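Long-range contacts in 6-aminohexanoate-cyclic-dimer hydrolase (PDB 3A2Q), which hydrolyses the cyclic dimer of 6-aminohexanoate, a by-product of nylon-6 manufacture, to the linear dimer: residues Thr118-Met123 and Gly148-Gly153; Gly135-Pro140 and Ser154-Ala159; Leu258-Leu263 and Trp381-Leu386; Lys188-Arg193 and Ala455-Glu460; Val67-Lys72 and Ala110-Leu115. The protein carries 1 engineered substitution. One frame throughout, in Å; residues are numbered along the deposited sequence.

Interaction 1. Residues Thr118-Met123 and Gly148-Gly153. With ACA (6-aminohexanoic acid), chain B.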
# COMPACT_ATOMS: atom_id res chain seq x y z
N THR A 118 8.12 5.04 -8.09
CA THR A 118 8.47 5.36 -6.71
C THR A 118 9.35 4.33 -6.02
O THR A 118 9.34 3.14 -6.35
CB THR A 118 7.21 5.54 -5.88
OG1 THR A 118 6.36 4.40 -6.06
CG2 THR A 118 6.48 6.80 -6.31
N ASN A 119 10.10 4.80 -5.03
CA ASN A 119 11.03 3.96 -4.28
C ASN A 119 10.38 2.91 -3.38
O ASN A 119 9.25 3.07 -2.93
CB ASN A 119 11.97 4.86 -3.46
CG ASN A 119 13.20 4.13 -2.98
OD1 ASN A 119 13.66 3.17 -3.61
ND2 ASN A 119 13.77 4.60 -1.88
N THR A 120 11.11 1.83 -3.14
CA THR A 120 10.67 0.71 -2.32
C THR A 120 11.87 -0.03 -1.74
O THR A 120 12.98 0.05 -2.28
CB THR A 120 9.89 -0.32 -3.18
OG1 THR A 120 9.70 -1.54 -2.44
CG2 THR A 120 10.67 -0.65 -4.46
N PRO A 121 11.69 -0.73 -0.61
CA PRO A 121 12.85 -1.45 -0.08
C PRO A 121 13.05 -2.59 -1.08
O PRO A 121 12.14 -2.90 -1.86
CB PRO A 121 12.37 -1.94 1.29
CG PRO A 121 10.87 -2.00 1.13
CD PRO A 121 10.56 -0.77 0.33
N GLU A 122 14.23 -3.21 -1.09
CA GLU A 122 14.50 -4.28 -2.04
C GLU A 122 13.45 -5.39 -2.09
O GLU A 122 13.21 -6.08 -1.10
CB GLU A 122 15.87 -4.91 -1.76
CG GLU A 122 16.22 -6.00 -2.76
CD GLU A 122 17.61 -6.55 -2.56
OE1 GLU A 122 17.84 -7.22 -1.53
OE2 GLU A 122 18.46 -6.31 -3.43
N MET A 123 12.84 -5.55 -3.26
CA MET A 123 11.81 -6.57 -3.47
C MET A 123 10.67 -6.42 -2.47
O MET A 123 9.93 -7.38 -2.21
CB MET A 123 12.42 -7.97 -3.40
CG MET A 123 13.48 -8.23 -4.49
SD MET A 123 14.12 -9.92 -4.54
CE MET A 123 15.43 -9.83 -3.28
N GLY A 148 7.45 4.56 6.15
CA GLY A 148 6.81 3.25 6.19
C GLY A 148 7.24 2.49 4.96
O GLY A 148 8.12 2.95 4.23
N GLY A 149 6.64 1.33 4.71
CA GLY A 149 7.01 0.56 3.54
C GLY A 149 6.05 -0.60 3.35
O GLY A 149 5.21 -0.83 4.22
N SER A 150 6.18 -1.35 2.26
CA SER A 150 7.21 -1.11 1.25
C SER A 150 6.88 -0.06 0.19
O SER A 150 7.76 0.40 -0.53
CB SER A 150 7.58 -2.44 0.56
OG SER A 150 6.42 -3.08 0.03
N SER A 151 5.61 0.33 0.08
CA SER A 151 5.23 1.33 -0.91
C SER A 151 5.48 2.74 -0.38
O SER A 151 4.69 3.65 -0.62
CB SER A 151 3.76 1.17 -1.29
OG SER A 151 3.49 -0.17 -1.68
N GLY A 152 6.59 2.92 0.34
CA GLY A 152 6.93 4.21 0.92
C GLY A 152 7.07 5.37 -0.04
O GLY A 152 6.71 6.50 0.30
N GLY A 153 7.61 5.12 -1.22
CA GLY A 153 7.77 6.17 -2.20
C GLY A 153 6.45 6.72 -2.69
O GLY A 153 6.29 7.93 -2.87
C ACA B . 7.85 -10.16 1.37
O ACA B . 8.94 -9.61 1.25
C2 ACA B . 7.08 -10.60 0.14
C3 ACA B . 7.06 -9.53 -0.94
C4 ACA B . 5.86 -8.62 -0.77
C5 ACA B . 6.22 -7.15 -0.95
C6 ACA B . 5.18 -6.25 -0.30
N ACA B . 5.70 -5.59 0.90

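Interaction 2. Residues Gly135-Pro140 and Ser154-Ala159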
# COMPACT_ATOMS: atom_id res chain seq x y z
N GLY A 135 18.71 4.55 -1.83
CA GLY A 135 18.80 5.44 -0.69
C GLY A 135 17.45 5.53 -0.02
O GLY A 135 16.45 5.07 -0.57
N ALA A 136 17.40 6.13 1.16
CA ALA A 136 16.16 6.25 1.90
C ALA A 136 15.18 7.28 1.36
O ALA A 136 15.57 8.32 0.83
CB ALA A 136 16.46 6.55 3.36
N THR A 137 13.89 6.97 1.48
CA THR A 137 12.86 7.91 1.09
C THR A 137 12.52 8.53 2.44
O THR A 137 12.34 7.82 3.43
CB THR A 137 11.60 7.22 0.52
OG1 THR A 137 11.91 6.62 -0.74
CG2 THR A 137 10.48 8.24 0.33
N ARG A 138 12.43 9.86 2.47
CA ARG A 138 12.16 10.56 3.72
C ARG A 138 10.74 11.11 3.81
O ARG A 138 10.11 11.42 2.80
CB ARG A 138 13.19 11.69 3.89
CG ARG A 138 14.62 11.16 3.96
CD ARG A 138 15.65 12.29 3.99
NE ARG A 138 17.01 11.78 4.21
CZ ARG A 138 17.50 11.44 5.40
NH1 ARG A 138 16.75 11.56 6.50
NH2 ARG A 138 18.73 10.98 5.50
N ASN A 139 10.26 11.24 5.04
CA ASN A 139 8.91 11.71 5.30
C ASN A 139 8.72 13.21 5.13
O ASN A 139 9.41 14.02 5.77
CB ASN A 139 8.50 11.30 6.72
CG ASN A 139 6.99 11.24 6.89
OD1 ASN A 139 6.29 12.19 6.58
ND2 ASN A 139 6.50 10.11 7.38
N PRO A 140 7.78 13.62 4.26
CA PRO A 140 7.49 15.03 4.01
C PRO A 140 7.08 15.78 5.28
O PRO A 140 7.24 17.00 5.37
CB PRO A 140 6.36 14.98 2.98
CG PRO A 140 6.58 13.66 2.29
CD PRO A 140 6.97 12.74 3.40
N SER A 154 5.48 5.84 -2.92
CA SER A 154 4.17 6.27 -3.39
C SER A 154 3.44 7.03 -2.29
O SER A 154 2.81 8.05 -2.56
CB SER A 154 3.35 5.07 -3.85
OG SER A 154 3.91 4.49 -5.01
N GLY A 155 3.52 6.54 -1.06
CA GLY A 155 2.86 7.22 0.03
C GLY A 155 3.39 8.64 0.21
O GLY A 155 2.62 9.59 0.32
N ALA A 156 4.72 8.77 0.22
CA ALA A 156 5.36 10.08 0.38
C ALA A 156 5.05 10.99 -0.81
O ALA A 156 4.80 12.18 -0.63
CB ALA A 156 6.87 9.91 0.52
N ALA A 157 5.08 10.42 -2.01
CA ALA A 157 4.81 11.20 -3.22
C ALA A 157 3.44 11.86 -3.15
O ALA A 157 3.32 13.06 -3.40
CB ALA A 157 4.89 10.30 -4.44
N VAL A 158 2.42 11.09 -2.80
CA VAL A 158 1.07 11.63 -2.69
C VAL A 158 0.95 12.64 -1.56
O VAL A 158 0.26 13.65 -1.68
CB VAL A 158 0.04 10.49 -2.50
CG1 VAL A 158 -1.36 11.08 -2.31
CG2 VAL A 158 0.06 9.57 -3.71
N ALA A 159 1.65 12.38 -0.45
CA ALA A 159 1.61 13.28 0.69
C ALA A 159 2.24 14.64 0.34
O ALA A 159 1.86 15.66 0.90
CB ALA A 159 2.34 12.65 1.86

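Interaction 3. Residues Leu258-Leu263 and Trp381-Leu386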
# COMPACT_ATOMS: atom_id res chain seq x y z
N LEU A 258 -24.53 0.30 11.11
CA LEU A 258 -23.79 -0.95 11.03
C LEU A 258 -23.24 -1.38 12.39
O LEU A 258 -23.05 -0.56 13.28
CB LEU A 258 -22.63 -0.80 10.05
CG LEU A 258 -22.98 -0.35 8.63
CD1 LEU A 258 -21.71 -0.17 7.82
CD2 LEU A 258 -23.89 -1.39 7.97
N ARG A 259 -22.99 -2.68 12.54
CA ARG A 259 -22.42 -3.22 13.77
C ARG A 259 -20.92 -2.98 13.65
O ARG A 259 -20.25 -3.57 12.80
CB ARG A 259 -22.70 -4.72 13.89
CG ARG A 259 -24.07 -5.07 14.44
CD ARG A 259 -24.15 -4.87 15.96
NE ARG A 259 -23.54 -5.98 16.70
CZ ARG A 259 -23.55 -6.08 18.03
NH1 ARG A 259 -24.14 -5.15 18.77
NH2 ARG A 259 -22.98 -7.13 18.62
N VAL A 260 -20.40 -2.10 14.50
CA VAL A 260 -18.99 -1.76 14.48
C VAL A 260 -18.26 -2.18 15.74
O VAL A 260 -18.73 -1.93 16.85
CB VAL A 260 -18.80 -0.24 14.30
CG1 VAL A 260 -17.31 0.10 14.23
CG2 VAL A 260 -19.52 0.24 13.05
N GLY A 261 -17.11 -2.83 15.56
CA GLY A 261 -16.31 -3.24 16.70
C GLY A 261 -15.04 -2.40 16.66
O GLY A 261 -14.49 -2.18 15.58
N VAL A 262 -14.58 -1.92 17.81
CA VAL A 262 -13.37 -1.12 17.84
C VAL A 262 -12.32 -1.79 18.72
O VAL A 262 -12.63 -2.35 19.77
CB VAL A 262 -13.66 0.32 18.37
CG1 VAL A 262 -14.33 0.26 19.72
CG2 VAL A 262 -12.36 1.12 18.45
N LEU A 263 -11.08 -1.76 18.25
CA LEU A 263 -9.97 -2.37 18.95
C LEU A 263 -8.97 -1.29 19.34
O LEU A 263 -8.43 -0.59 18.47
CB LEU A 263 -9.28 -3.40 18.05
CG LEU A 263 -8.01 -4.08 18.59
CD1 LEU A 263 -8.34 -4.86 19.85
CD2 LEU A 263 -7.43 -5.00 17.52
N TRP A 381 -21.01 -8.94 12.62
CA TRP A 381 -20.29 -7.68 12.63
C TRP A 381 -20.04 -7.21 11.20
O TRP A 381 -19.78 -8.02 10.31
CB TRP A 381 -18.97 -7.83 13.37
CG TRP A 381 -19.15 -8.21 14.79
CD1 TRP A 381 -19.23 -9.47 15.30
CD2 TRP A 381 -19.32 -7.32 15.90
NE1 TRP A 381 -19.42 -9.42 16.66
CE2 TRP A 381 -19.48 -8.11 17.05
CE3 TRP A 381 -19.34 -5.92 16.03
CZ2 TRP A 381 -19.67 -7.56 18.33
CZ3 TRP A 381 -19.53 -5.37 17.30
CH2 TRP A 381 -19.69 -6.19 18.43
N ASP A 382 -20.12 -5.90 10.99
CA ASP A 382 -19.92 -5.30 9.68
C ASP A 382 -18.53 -4.70 9.48
O ASP A 382 -17.92 -4.88 8.42
CB ASP A 382 -20.94 -4.18 9.44
CG ASP A 382 -22.36 -4.69 9.38
OD1 ASP A 382 -22.66 -5.46 8.45
OD2 ASP A 382 -23.16 -4.31 10.27
N LEU A 383 -18.04 -4.00 10.49
CA LEU A 383 -16.74 -3.32 10.40
C LEU A 383 -15.92 -3.38 11.67
O LEU A 383 -16.46 -3.41 12.78
CB LEU A 383 -16.94 -1.84 10.07
CG LEU A 383 -17.66 -1.39 8.80
CD1 LEU A 383 -17.93 0.11 8.88
CD2 LEU A 383 -16.82 -1.71 7.59
N LEU A 384 -14.60 -3.38 11.49
CA LEU A 384 -13.66 -3.36 12.60
C LEU A 384 -12.89 -2.06 12.43
O LEU A 384 -12.46 -1.73 11.33
CB LEU A 384 -12.68 -4.54 12.53
CG LEU A 384 -11.59 -4.52 13.61
CD1 LEU A 384 -12.22 -4.84 14.96
CD2 LEU A 384 -10.50 -5.53 13.30
N ILE A 385 -12.76 -1.30 13.52
CA ILE A 385 -12.02 -0.05 13.52
C ILE A 385 -10.81 -0.29 14.42
O ILE A 385 -10.96 -0.75 15.56
CB ILE A 385 -12.83 1.12 14.13
CG1 ILE A 385 -14.24 1.17 13.54
CG2 ILE A 385 -12.11 2.44 13.87
CD1 ILE A 385 -14.27 1.32 12.04
N LEU A 386 -9.62 0.01 13.92
CA LEU A 386 -8.41 -0.16 14.72
C LEU A 386 -7.31 0.70 14.13
O LEU A 386 -7.39 1.12 12.97
CB LEU A 386 -7.98 -1.63 14.73
CG LEU A 386 -7.41 -2.24 13.44
CD1 LEU A 386 -6.84 -3.61 13.76
CD2 LEU A 386 -8.48 -2.33 12.37

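Interaction 4. Residues Lys188-Arg193 and Ala455-Glu460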
# COMPACT_ATOMS: atom_id res chain seq x y z
N LYS A 188 -6.10 -1.41 0.65
CA LYS A 188 -5.72 -2.75 0.22
C LYS A 188 -7.11 -3.34 -0.05
O LYS A 188 -7.85 -3.66 0.89
CB LYS A 188 -5.07 -3.58 1.32
CG LYS A 188 -4.72 -5.00 0.84
CD LYS A 188 -4.53 -5.99 1.99
CE LYS A 188 -5.84 -6.38 2.64
NZ LYS A 188 -6.76 -7.09 1.70
N PRO A 189 -7.49 -3.48 -1.33
CA PRO A 189 -8.81 -4.04 -1.61
C PRO A 189 -8.92 -5.52 -1.29
O PRO A 189 -7.98 -6.14 -0.79
CB PRO A 189 -8.99 -3.76 -3.11
CG PRO A 189 -7.59 -3.77 -3.63
CD PRO A 189 -6.80 -3.07 -2.56
N THR A 190 -10.10 -6.06 -1.57
CA THR A 190 -10.35 -7.48 -1.36
C THR A 190 -9.39 -8.25 -2.25
O THR A 190 -9.06 -7.81 -3.34
CB THR A 190 -11.78 -7.83 -1.80
OG1 THR A 190 -12.71 -7.13 -0.95
CG2 THR A 190 -12.02 -9.33 -1.73
N ARG A 191 -8.94 -9.41 -1.78
CA ARG A 191 -8.03 -10.24 -2.57
C ARG A 191 -8.71 -10.53 -3.91
O ARG A 191 -9.88 -10.88 -3.95
CB ARG A 191 -7.75 -11.55 -1.82
CG ARG A 191 -7.01 -12.61 -2.63
CD ARG A 191 -6.83 -13.87 -1.80
NE ARG A 191 -5.91 -13.66 -0.69
CZ ARG A 191 -6.04 -14.18 0.52
NH1 ARG A 191 -7.08 -14.96 0.81
NH2 ARG A 191 -5.13 -13.94 1.45
N GLY A 192 -7.96 -10.38 -5.00
CA GLY A 192 -8.52 -10.65 -6.31
C GLY A 192 -9.29 -9.51 -6.94
O GLY A 192 -9.95 -9.70 -7.97
N ARG A 193 -9.25 -8.33 -6.33
CA ARG A 193 -9.96 -7.18 -6.87
C ARG A 193 -9.17 -6.56 -8.02
O ARG A 193 -9.72 -6.29 -9.09
CB ARG A 193 -10.18 -6.11 -5.79
CG ARG A 193 -10.93 -4.87 -6.26
CD ARG A 193 -12.39 -5.17 -6.58
NE ARG A 193 -13.14 -5.56 -5.39
CZ ARG A 193 -14.31 -6.21 -5.42
NH1 ARG A 193 -14.86 -6.54 -6.58
NH2 ARG A 193 -14.91 -6.54 -4.28
N ALA A 455 -13.73 -4.23 6.32
CA ALA A 455 -15.08 -4.72 6.03
C ALA A 455 -15.02 -6.19 5.62
O ALA A 455 -13.94 -6.76 5.45
CB ALA A 455 -15.71 -3.88 4.93
N ALA A 456 -16.19 -6.81 5.45
CA ALA A 456 -16.24 -8.21 5.06
C ALA A 456 -15.67 -8.40 3.65
O ALA A 456 -15.63 -7.46 2.86
CB ALA A 456 -17.68 -8.72 5.12
N TYR A 457 -15.21 -9.61 3.36
CA TYR A 457 -14.65 -9.96 2.05
C TYR A 457 -15.52 -9.42 0.92
O TYR A 457 -16.72 -9.72 0.86
CB TYR A 457 -14.56 -11.48 1.93
CG TYR A 457 -13.63 -12.00 0.85
CD1 TYR A 457 -12.28 -12.20 1.10
CD2 TYR A 457 -14.11 -12.29 -0.43
CE1 TYR A 457 -11.42 -12.68 0.11
CE2 TYR A 457 -13.26 -12.77 -1.42
CZ TYR A 457 -11.92 -12.96 -1.15
OH TYR A 457 -11.08 -13.43 -2.13
N GLY A 458 -14.93 -8.63 0.04
CA GLY A 458 -15.65 -8.07 -1.09
C GLY A 458 -16.54 -6.86 -0.86
O GLY A 458 -17.15 -6.37 -1.81
N ARG A 459 -16.61 -6.36 0.36
CA ARG A 459 -17.48 -5.23 0.65
C ARG A 459 -16.85 -3.83 0.64
O ARG A 459 -17.05 -3.05 1.58
CB ARG A 459 -18.20 -5.45 1.98
CG ARG A 459 -19.07 -6.70 2.04
CD ARG A 459 -20.00 -6.78 0.84
NE ARG A 459 -20.88 -5.62 0.72
CZ ARG A 459 -21.99 -5.44 1.43
NH1 ARG A 459 -22.37 -6.35 2.32
NH2 ARG A 459 -22.74 -4.37 1.22
N GLU A 460 -16.11 -3.51 -0.41
CA GLU A 460 -15.50 -2.19 -0.53
C GLU A 460 -16.61 -1.15 -0.58
O GLU A 460 -16.41 0.00 -0.20
CB GLU A 460 -14.65 -2.09 -1.79
CG GLU A 460 -13.26 -2.69 -1.66
CD GLU A 460 -13.20 -4.14 -2.10
OE1 GLU A 460 -14.10 -4.91 -1.73
OE2 GLU A 460 -12.24 -4.49 -2.80
O HOH W 1 -9.58 -15.45 -0.19

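Interaction 5. Residues Val67-Lys72 and Ala110-Leu115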
# COMPACT_ATOMS: atom_id res chain seq x y z
N VAL A 67 -4.44 13.61 -15.90
CA VAL A 67 -4.03 13.52 -14.50
C VAL A 67 -2.84 12.59 -14.32
O VAL A 67 -2.87 11.43 -14.73
CB VAL A 67 -5.18 13.04 -13.60
CG1 VAL A 67 -4.73 13.06 -12.14
CG2 VAL A 67 -6.40 13.92 -13.80
N PRO A 68 -1.77 13.09 -13.69
CA PRO A 68 -0.57 12.29 -13.46
C PRO A 68 -0.73 11.32 -12.29
O PRO A 68 -1.51 11.57 -11.37
CB PRO A 68 0.51 13.34 -13.15
CG PRO A 68 -0.09 14.64 -13.63
CD PRO A 68 -1.53 14.49 -13.30
N TYR A 69 0.01 10.21 -12.35
CA TYR A 69 -0.00 9.22 -11.27
C TYR A 69 1.37 8.57 -11.22
O TYR A 69 2.14 8.63 -12.18
CB TYR A 69 -1.10 8.16 -11.50
CG TYR A 69 -0.69 6.97 -12.33
CD1 TYR A 69 -0.28 5.78 -11.72
CD2 TYR A 69 -0.73 7.01 -13.72
CE1 TYR A 69 0.07 4.66 -12.48
CE2 TYR A 69 -0.38 5.90 -14.49
CZ TYR A 69 0.02 4.73 -13.86
OH TYR A 69 0.35 3.63 -14.61
N LEU A 70 1.69 7.97 -10.08
CA LEU A 70 2.98 7.32 -9.89
C LEU A 70 2.83 5.82 -9.67
O LEU A 70 1.86 5.35 -9.08
CB LEU A 70 3.70 7.98 -8.71
CG LEU A 70 4.16 9.41 -9.00
CD1 LEU A 70 4.51 10.13 -7.71
CD2 LEU A 70 5.35 9.37 -9.96
N LEU A 71 3.83 5.08 -10.13
CA LEU A 71 3.86 3.63 -10.06
C LEU A 71 5.03 3.12 -9.22
O LEU A 71 6.15 3.60 -9.36
CB LEU A 71 3.98 3.09 -11.49
CG LEU A 71 3.76 1.61 -11.80
CD1 LEU A 71 2.29 1.27 -11.63
CD2 LEU A 71 4.21 1.33 -13.23
N LYS A 72 4.77 2.15 -8.36
CA LYS A 72 5.82 1.58 -7.52
C LYS A 72 6.71 0.74 -8.43
O LYS A 72 6.21 0.06 -9.32
CB LYS A 72 5.20 0.69 -6.44
CG LYS A 72 6.19 0.10 -5.44
CD LYS A 72 5.46 -0.78 -4.44
CE LYS A 72 6.37 -1.25 -3.31
NZ LYS A 72 5.68 -2.19 -2.38
N ALA A 110 -7.81 5.15 -18.96
CA ALA A 110 -8.68 6.01 -18.17
C ALA A 110 -8.32 7.49 -18.33
O ALA A 110 -9.10 8.36 -17.98
CB ALA A 110 -8.60 5.62 -16.70
N GLY A 111 -7.13 7.76 -18.86
CA GLY A 111 -6.72 9.14 -19.05
C GLY A 111 -5.56 9.59 -18.18
O GLY A 111 -5.09 10.72 -18.31
N PHE A 112 -5.10 8.72 -17.28
CA PHE A 112 -3.99 9.04 -16.39
C PHE A 112 -2.68 9.01 -17.18
O PHE A 112 -2.57 8.29 -18.17
CB PHE A 112 -3.91 8.01 -15.25
CG PHE A 112 -4.98 8.17 -14.20
CD1 PHE A 112 -4.90 9.20 -13.26
CD2 PHE A 112 -6.06 7.29 -14.13
CE1 PHE A 112 -5.87 9.35 -12.27
CE2 PHE A 112 -7.04 7.44 -13.15
CZ PHE A 112 -6.95 8.46 -12.22
N VAL A 113 -1.70 9.80 -16.75
CA VAL A 113 -0.40 9.81 -17.43
C VAL A 113 0.68 9.32 -16.46
O VAL A 113 0.77 9.80 -15.33
CB VAL A 113 -0.04 11.23 -17.98
CG1 VAL A 113 -1.20 11.77 -18.81
CG2 VAL A 113 0.29 12.19 -16.84
N LEU A 114 1.48 8.35 -16.90
CA LEU A 114 2.54 7.80 -16.06
C LEU A 114 3.67 8.80 -15.88
O LEU A 114 4.47 9.01 -16.79
CB LEU A 114 3.07 6.50 -16.67
CG LEU A 114 4.14 5.78 -15.85
CD1 LEU A 114 3.63 5.59 -14.42
CD2 LEU A 114 4.46 4.43 -16.49
N LEU A 115 3.73 9.40 -14.70
CA LEU A 115 4.74 10.41 -14.38
C LEU A 115 6.09 9.84 -13.96
O LEU A 115 7.12 10.48 -14.15
CB LEU A 115 4.22 11.33 -13.27
CG LEU A 115 5.06 12.56 -12.94
CD1 LEU A 115 5.11 13.48 -14.16
CD2 LEU A 115 4.44 13.30 -11.75

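Interaction 1. Residues Thr118-Met123 and Gly148-Gly153
Ser-150, whose CB is pressed against Pro-121, has its hydroxyl oxygen gripped by two nitrogens: the amino N of bound 6-aminohexanoic acid donates to Ser-150 OG over 2.8 Å, and the same oxygen is hydrogen-bonded to Lys-72 of strand 68-72. With OG between the backbone N and the carbonyl carbon (chi1 54°), the hydroxyl turns to the ligand while CB meets the proline ring. Packing there is tight, since Pro-121 CG lies 3.4 Å from Ser-150 CB. The carbonyl of Ser-150 tucks under the same loop: Pro-121 CD comes within 3.2 Å of Ser-150 O, and Thr-120 CA makes a C-H...O contact with it. Thr-120 OG1 passes 3.3 Å from Ser-150 O, yet its proton goes to Pro-121 O, 2.9 Å from OG1, in the carbonyl plane and on a lone pair.

One backbone hydrogen bond ties the segments together, from Gly-153 N to Asn-119 O at 3.1 Å and bent to 140° at the hydrogen. Gly-153 lies so near the loop that a CB on it would clash with Asn-119 N and Thr-118 CB. Thr-118 OG1 is itself engaged by Ser-154, and the amide of Asn-119 by Thr-137.

The peptide bond before Ser-150 is cis, the signature of the Ser-cisSer-Lys triad of the amidase family. Ala-174, an engineered residue, occupies the position assigned by similarity to the acylated nucleophile and packs against Ser-150. A hydroxyl held between Lys-72 and that position is consistent with Ser-150 relaying protons in catalysis.

Interaction 2. Residues Gly135-Pro140 and Ser154-Ala159
Pro-140 and Thr-137 close from the loop onto Ala-156 of helix 152-159, and this small methyl is the tight centre of the contact. Pro-140 CD and Thr-137 CG2 each approach Ala-156 CB to 4.0 Å, so that ring and methyl group meet it from two sides, at roughly a right angle. The proline ring also reaches the helix backbone, with CG 3.7 Å from Ala-156 O, and one turn further on the same CG lies 4.4 Å from Ala-159 CB. Thr-137 presents its methyl because CG2 stands anti to the backbone N; OG1, at chi1 -68°, turns instead to Asn-43 O and to the Asn-119 amide. The threonine thus divides its work, its carbon packing on the helix and its oxygen tying the loop to other parts of the chain.

Away from this centre the contact thins. Arg-138 sends only its carbonyl oxygen toward the helix, 4.2 Å from Ala-156 CB, while its side chain heads the other way, is partly exposed, and bonds through NH1 to Leu-143 O. No hydrogen bond crosses between the segments, so van der Waals packing alone joins them.

Ala-156 and Ala-159 lie on one face of the helix, whereas Ser-154 and Val-158 pack on Phe-215 and Ala-166 of the central sheet. A sheet-packed helix with small residues, bordered by a loop, is characteristic here of the amidase signature family, whose glycine- and serine-rich run, Gly-148 to Ser-154 in this chain, leads into this helix.

Interaction 3. Residues Leu258-Leu263 and Trp381-Leu386
Asp-382 and Arg-259 begin the polar part of the contact, Asp-382 OD2 taking the backbone N of Arg-259 at 2.8 Å on its anti lone pair. The carbonyl of Arg-259 accepts twice, from Asp-382 N at 3.0 Å and Leu-383 N at 3.2 Å. Parallel pairing then continues through Gly-261, which donates to Leu-383 O and accepts from Ile-385 N at 2.8 Å, and through Leu-263 N, which donates to Ile-385 O. The strands run with a 27° twist between them near one end of the mixed central sheet, strand 259-262 sitting between 383-387 and the outermost strand 294-297.

Apolar contacts gather on the face of Val-260, Val-262, Leu-383 and Ile-385, where Val-260, Val-262 and Ile-385 pack against helix 275-290. Closest is Val-260 CG1 to Ile-385 CG1, a tight 3.3 Å. Beyond the paired residues, Leu-263 CB meets Leu-386 CB at 4.0 Å.

The third kind is cation-pi. Arg-259 bends at chi2 and chi3 to lay its guanidinium over one face of Trp-381, CZ lying 4.2 Å from the centroid of the six-membered ring and the planes 30° apart; Arg-259 NH2 is 3.4 Å from Trp-381 CZ2, over the face but toward the rim. An alanine at Trp-381 would strip away that platform and is likely to leave the guanidinium freer to swing, held mainly by its salt bridge to Asp-294. Gly-261 passes close to the indole, where a CB would approach Trp-381 CE3.

Interaction 4. Residues Lys188-Arg193 and Ala455-Glu460
Arg-193 runs alongside the carboxylate of Glu-460, meeting it from one face. Its CB lies 4.0 Å from Glu-460 OE2, and its CG, placed anti to the backbone N (chi1 -180°), comes to 3.7 Å of the same oxygen. Bends at chi2 and chi3 keep CD beside OE2 and bring NE back to donate to it at 2.9 Å, almost in the guanidinium plane. Beyond CZ, NH2 donates to Glu-460 OE1 at 3.1 Å, completing a side-on, two-nitrogen salt bridge, while NH1 leaves the contact to bond Pro-241 O.

Thr-190 grips the carboxylate from its other face: its backbone N meets OE2 at 2.9 Å, nearly straight at 174°, and its OG1 donates to OE1 at 2.7 Å. Each carboxylate oxygen therefore takes two donors, one above and one below the plane, which fixes the group's rotation and would favour its ionised form. OG1 in turn accepts from Gly-458 N. The remaining branch, CG2, stands over the centre of the Tyr-457 ring, 3.6 Å from its centroid, in a CH-pi contact. Nearby, a water accepts from Arg-191 NH1 and is weakly bonded to Tyr-457 OH.

The two loops are built alike. Thr-190 to Arg-193 and Ala-456 to Arg-459 are both type II beta turns, with Gly-192 and Gly-458 at the third position, where positive phi suits glycine. The arrangement is a buried salt bridge joining the turn after strand 185-188 to the first residue of helix 460-473, just past the turn after strand 448-455.

Interaction 5. Residues Val67-Lys72 and Ala110-Leu115
First torsions bring Tyr-69 and Leu-114 together: chi1 of 88° sets the tyrosine ring between its own backbone N and carbonyl carbon, while Leu-114 holds CG anti to its N (-177°), from where its second torsion carries CD1 over that ring. Leu-114 CD1 lies 3.8 Å from Tyr-69 CZ, a CH-pi contact over the face. The ring also meets Phe-112, Tyr-69 CD2 standing 3.7 Å from Phe-112 CB where the two side chains cross at about a right angle. Replacing Tyr-69 by an alanine would probably open a gap among Leu-114, Phe-112 and helix 102-110, and leave the leucine methyl without its aromatic partner.

Below the rings the backbones pair in parallel. Val-113 N donates to Val-67 O at 2.8 Å, Tyr-69 N to Val-113 O at 3.1 Å, and Leu-115 N to Tyr-69 O, also at 3.1 Å. Val-67 and Phe-112 lie side by side, Val-67 CB 3.9 Å from Phe-112 CD1. On the face away from Tyr-69, Pro-68 CB packs 3.9 Å from Val-113 CG2, close to helix 50-59.

The strands twist by 57° against each other. Gly-111 ends helix 102-110 in a Schellman motif just before the second strand, and the chain between the strands carries helices 88-93 and 102-110: a beta-alpha-beta crossover, here in the amidase sheet whose strand 68-72 ends in the putative catalytic Lys-72.

Interactions 1 and 5 meet at the putative catalytic centre, and interaction 2 stands behind it, the Thr-137 side chain about 10 Å from that of Ser-150. Lys-72, at the end of interaction 5, places its NZ 2.7 Å from Ser-150 OG of interaction 1, beside the bound 6-aminohexanoic acid, and Thr-118 N bonds Leu-71 O at 2.8 Å. Interactions 1 and 2 share helix 152-159 and are stitched by Thr-118 OG1 to Ser-154 OG, 2.7 Å. Interactions 3 and 4 lie together elsewhere, touching where Leu-383 CD2 meets Ala-455 CB at 3.6 Å. Interactions 3 and 5 belong to one sheet but have centres about 34 Å apart, and interaction 4 comes about 12 Å from a ligand through the Pro-189 side chain.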